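PDB 3A0S: sensor protein from Thermotoga maritima, which is probably a sensor histidine kinase that autophosphorylates on a histidine with ATP in a two-component system, its PAS domain being the part present here. Local coordinates for residues Glu51-Asn56 / Glu88-Thr93. Sequence-based numbering, arbitrary orientation. Where two conformers were deposited one is given.
Sequences ESVFEN and EGVIIT
Ser52 O accepts two N-H groups of Asn56, the backbone N at 3.0 Å and, weakly, the side-chain ND2 at 2.9 Å, in the helix that sets Phe54 against Gly89 and Val90. Phe54 has CG anti to its own N (chi1 -175°), which carries the ring out to the strand, edge first. Phe54 CE1 comes to 3.6 Å from Gly89 N, while Gly89 O lies in the ring plane, 3.8 Å from Phe54 CD1. At the root of the ring, Phe54 CB rests on Val90 CG2 at 3.7 Å. The other branch, Val90 CG1, faces Val53 CG1 more loosely at 4.4 Å; a branched valine thus serves both helix residues. This is the PAS fold: helix 44-56 packs on the antiparallel five-stranded sheet, the axes of 51-56 and 88-93 running at 130° to each other, and Phe76 and Pro78 of the neighbouring strand 70-80 also touch Val53. Gly89 has backbone angles at which a CB would jam against Glu88 O, which by itself calls for glycine. With an alanine in place of Phe54 the CB touch on Val90 would stay, but the ring edge along Gly89 would be gone and a gap would probably open there. Lys10, which also touches Phe54, forms a salt bridge with Glu88 OE2.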
ATOM      1  N   GLU A  51      -2.182  -2.225   8.301  1.00 24.97           N
ATOM      2  CA  GLU A  51      -2.115  -3.195   9.419  1.00 26.59           C
ATOM      3  C   GLU A  51      -3.501  -3.484   9.953  1.00 25.51           C
ATOM      4  O   GLU A  51      -3.857  -4.629  10.211  1.00 25.63           O
ATOM      5  CB  GLU A  51      -1.256  -2.664  10.582  1.00 27.37           C
ATOM      6  CG  GLU A  51       0.216  -2.507  10.271  1.00 30.91           C
ATOM      7  CD  GLU A  51       1.087  -2.112  11.485  1.00 31.77           C
ATOM      8  OE1 GLU A  51       0.599  -1.459  12.412  1.00 36.64           O
ATOM      9  OE2 GLU A  51       2.290  -2.464  11.482  1.00 39.79           O
ATOM     10  N   SER A  52      -4.273  -2.427  10.163  1.00 25.49           N
ATOM     11  CA  SER A  52      -5.637  -2.577  10.642  1.00 25.67           C
ATOM     12  C   SER A  52      -6.536  -3.357   9.675  1.00 25.33           C
ATOM     13  O   SER A  52      -7.309  -4.233  10.089  1.00 25.88           O
ATOM     14  CB  SER A  52      -6.233  -1.201  10.950  1.00 26.40           C
ATOM     15  OG  SER A  52      -7.506  -1.335  11.534  1.00 30.67           O
ATOM     16  N   VAL A  53      -6.419  -3.058   8.380  1.00 24.61           N
ATOM     17  CA  VAL A  53      -7.140  -3.775   7.333  1.00 24.64           C
ATOM     18  C   VAL A  53      -6.788  -5.268   7.323  1.00 24.91           C
ATOM     19  O   VAL A  53      -7.657  -6.128   7.205  1.00 24.96           O
ATOM     20  CB  VAL A  53      -6.808  -3.138   5.950  1.00 24.89           C
ATOM     21  CG1 VAL A  53      -7.224  -4.054   4.805  1.00 25.81           C
ATOM     22  CG2 VAL A  53      -7.444  -1.747   5.853  1.00 24.83           C
ATOM     23  N   PHE A  54      -5.496  -5.575   7.429  1.00 24.36           N
ATOM     24  CA  PHE A  54      -5.061  -6.959   7.467  1.00 24.81           C
ATOM     25  C   PHE A  54      -5.670  -7.694   8.670  1.00 25.58           C
ATOM     26  O   PHE A  54      -6.296  -8.747   8.500  1.00 25.41           O
ATOM     27  CB  PHE A  54      -3.539  -7.013   7.499  1.00 23.92           C
ATOM     28  CG  PHE A  54      -2.974  -8.403   7.415  1.00 23.32           C
ATOM     29  CD1 PHE A  54      -2.786  -9.031   6.186  1.00 24.90           C
ATOM     30  CD2 PHE A  54      -2.635  -9.093   8.574  1.00 25.70           C
ATOM     31  CE1 PHE A  54      -2.239 -10.327   6.135  1.00 25.18           C
ATOM     32  CE2 PHE A  54      -2.112 -10.395   8.518  1.00 25.42           C
ATOM     33  CZ  PHE A  54      -1.928 -11.012   7.299  1.00 25.25           C
ATOM     34  N   GLU A  55      -5.522  -7.118   9.865  1.00 25.89           N
ATOM     35  CA  GLU A  55      -6.074  -7.729  11.091  1.00 27.63           C
ATOM     36  C   GLU A  55      -7.588  -7.934  11.049  1.00 27.81           C
ATOM     37  O   GLU A  55      -8.113  -8.901  11.622  1.00 27.18           O
ATOM     38  CB  GLU A  55      -5.742  -6.859  12.294  1.00 28.15           C
ATOM     39  CG  GLU A  55      -4.289  -6.892  12.719  1.00 33.94           C
ATOM     40  CD  GLU A  55      -4.074  -6.176  14.047  1.00 40.66           C
ATOM     41  OE1 GLU A  55      -4.962  -6.268  14.925  1.00 44.08           O
ATOM     42  OE2 GLU A  55      -3.026  -5.510  14.215  1.00 44.21           O
ATOM     43  N   ASN A  56      -8.303  -7.020  10.405  1.00 27.36           N
ATOM     44  CA  ASN A  56      -9.751  -7.142  10.302  1.00 28.43           C
ATOM     45  C   ASN A  56     -10.244  -7.940   9.083  1.00 28.43           C
ATOM     46  O   ASN A  56     -11.440  -8.199   8.949  1.00 28.42           O
ATOM     47  CB  ASN A  56     -10.401  -5.749  10.392  1.00 29.10           C
ATOM     48  CG  ASN A  56     -10.262  -5.141  11.779  1.00 31.65           C
ATOM     49  OD1 ASN A  56     -10.772  -5.688  12.764  1.00 35.23           O
ATOM     50  ND2 ASN A  56      -9.563  -4.019  11.869  1.00 36.16           N
ATOM     51  N   GLU A  88      -1.969 -13.186   3.000  1.00 22.79           N
ATOM     52  CA  GLU A  88      -0.578 -12.939   2.613  1.00 23.72           C
ATOM     53  C   GLU A  88      -0.178 -11.454   2.524  1.00 23.35           C
ATOM     54  O   GLU A  88       1.002 -11.147   2.344  1.00 24.66           O
ATOM     55  CB  GLU A  88      -0.130 -13.742   1.392  0.50 23.06           C
ATOM     56  CG  GLU A  88       0.171 -15.217   1.720  0.50 21.97           C
ATOM     57  CD  GLU A  88       1.382 -15.413   2.637  0.50 21.35           C
ATOM     58  OE1 GLU A  88       2.255 -14.525   2.690  0.50 22.53           O
ATOM     59  OE2 GLU A  88       1.448 -16.459   3.313  0.50 16.46           O
ATOM     60  N   GLY A  89      -1.124 -10.539   2.697  1.00 22.37           N
ATOM     61  CA  GLY A  89      -0.741  -9.128   2.719  1.00 21.74           C
ATOM     62  C   GLY A  89      -1.883  -8.249   2.296  1.00 21.68           C
ATOM     63  O   GLY A  89      -3.038  -8.636   2.388  1.00 21.04           O
ATOM     64  N   VAL A  90      -1.544  -7.030   1.881  1.00 20.10           N
ATOM     65  CA  VAL A  90      -2.532  -5.992   1.556  1.00 20.16           C
ATOM     66  C   VAL A  90      -2.036  -5.240   0.309  1.00 20.31           C
ATOM     67  O   VAL A  90      -0.883  -4.803   0.273  1.00 20.48           O
ATOM     68  CB  VAL A  90      -2.681  -5.014   2.739  1.00 20.56           C
ATOM     69  CG1 VAL A  90      -3.580  -3.832   2.348  1.00 20.91           C
ATOM     70  CG2 VAL A  90      -3.225  -5.715   4.000  1.00 21.47           C
ATOM     71  N   ILE A  91      -2.908  -5.097  -0.681  1.00 18.79           N
ATOM     72  CA  ILE A  91      -2.653  -4.287  -1.874  1.00 19.61           C
ATOM     73  C   ILE A  91      -3.234  -2.893  -1.626  1.00 19.00           C
ATOM     74  O   ILE A  91      -4.383  -2.726  -1.193  1.00 19.25           O
ATOM     75  CB  ILE A  91      -3.296  -4.900  -3.122  1.00 20.48           C
ATOM     76  CG1 ILE A  91      -2.762  -6.314  -3.359  1.00 22.93           C
ATOM     77  CG2 ILE A  91      -3.004  -3.998  -4.334  1.00 20.54           C
ATOM     78  CD1 ILE A  91      -3.729  -7.226  -4.146  1.00 27.08           C
ATOM     79  N   ILE A  92      -2.391  -1.880  -1.840  1.00 18.17           N
ATOM     80  CA  ILE A  92      -2.786  -0.490  -1.688  1.00 17.80           C
ATOM     81  C   ILE A  92      -2.789   0.168  -3.075  1.00 18.43           C
ATOM     82  O   ILE A  92      -1.791   0.131  -3.795  1.00 18.67           O
ATOM     83  CB  ILE A  92      -1.825   0.231  -0.727  1.00 17.93           C
ATOM     84  CG1 ILE A  92      -1.711  -0.562   0.585  1.00 19.09           C
ATOM     85  CG2 ILE A  92      -2.303   1.666  -0.485  1.00 19.45           C
ATOM     86  CD1 ILE A  92      -0.605   0.023   1.499  1.00 20.54           C
ATOM     87  N   THR A  93      -3.932   0.741  -3.443  1.00 19.38           N
ATOM     88  CA  THR A  93      -4.100   1.366  -4.762  1.00 19.08           C
ATOM     89  C   THR A  93      -4.480   2.814  -4.534  1.00 19.00           C
ATOM     90  O   THR A  93      -5.479   3.076  -3.851  1.00 20.75           O
ATOM     91  CB  THR A  93      -5.237   0.665  -5.584  1.00 19.95           C
ATOM     92  OG1 THR A  93      -4.976  -0.732  -5.604  1.00 21.57           O
ATOM     93  CG2 THR A  93      -5.253   1.179  -7.053  1.00 19.99           C
TER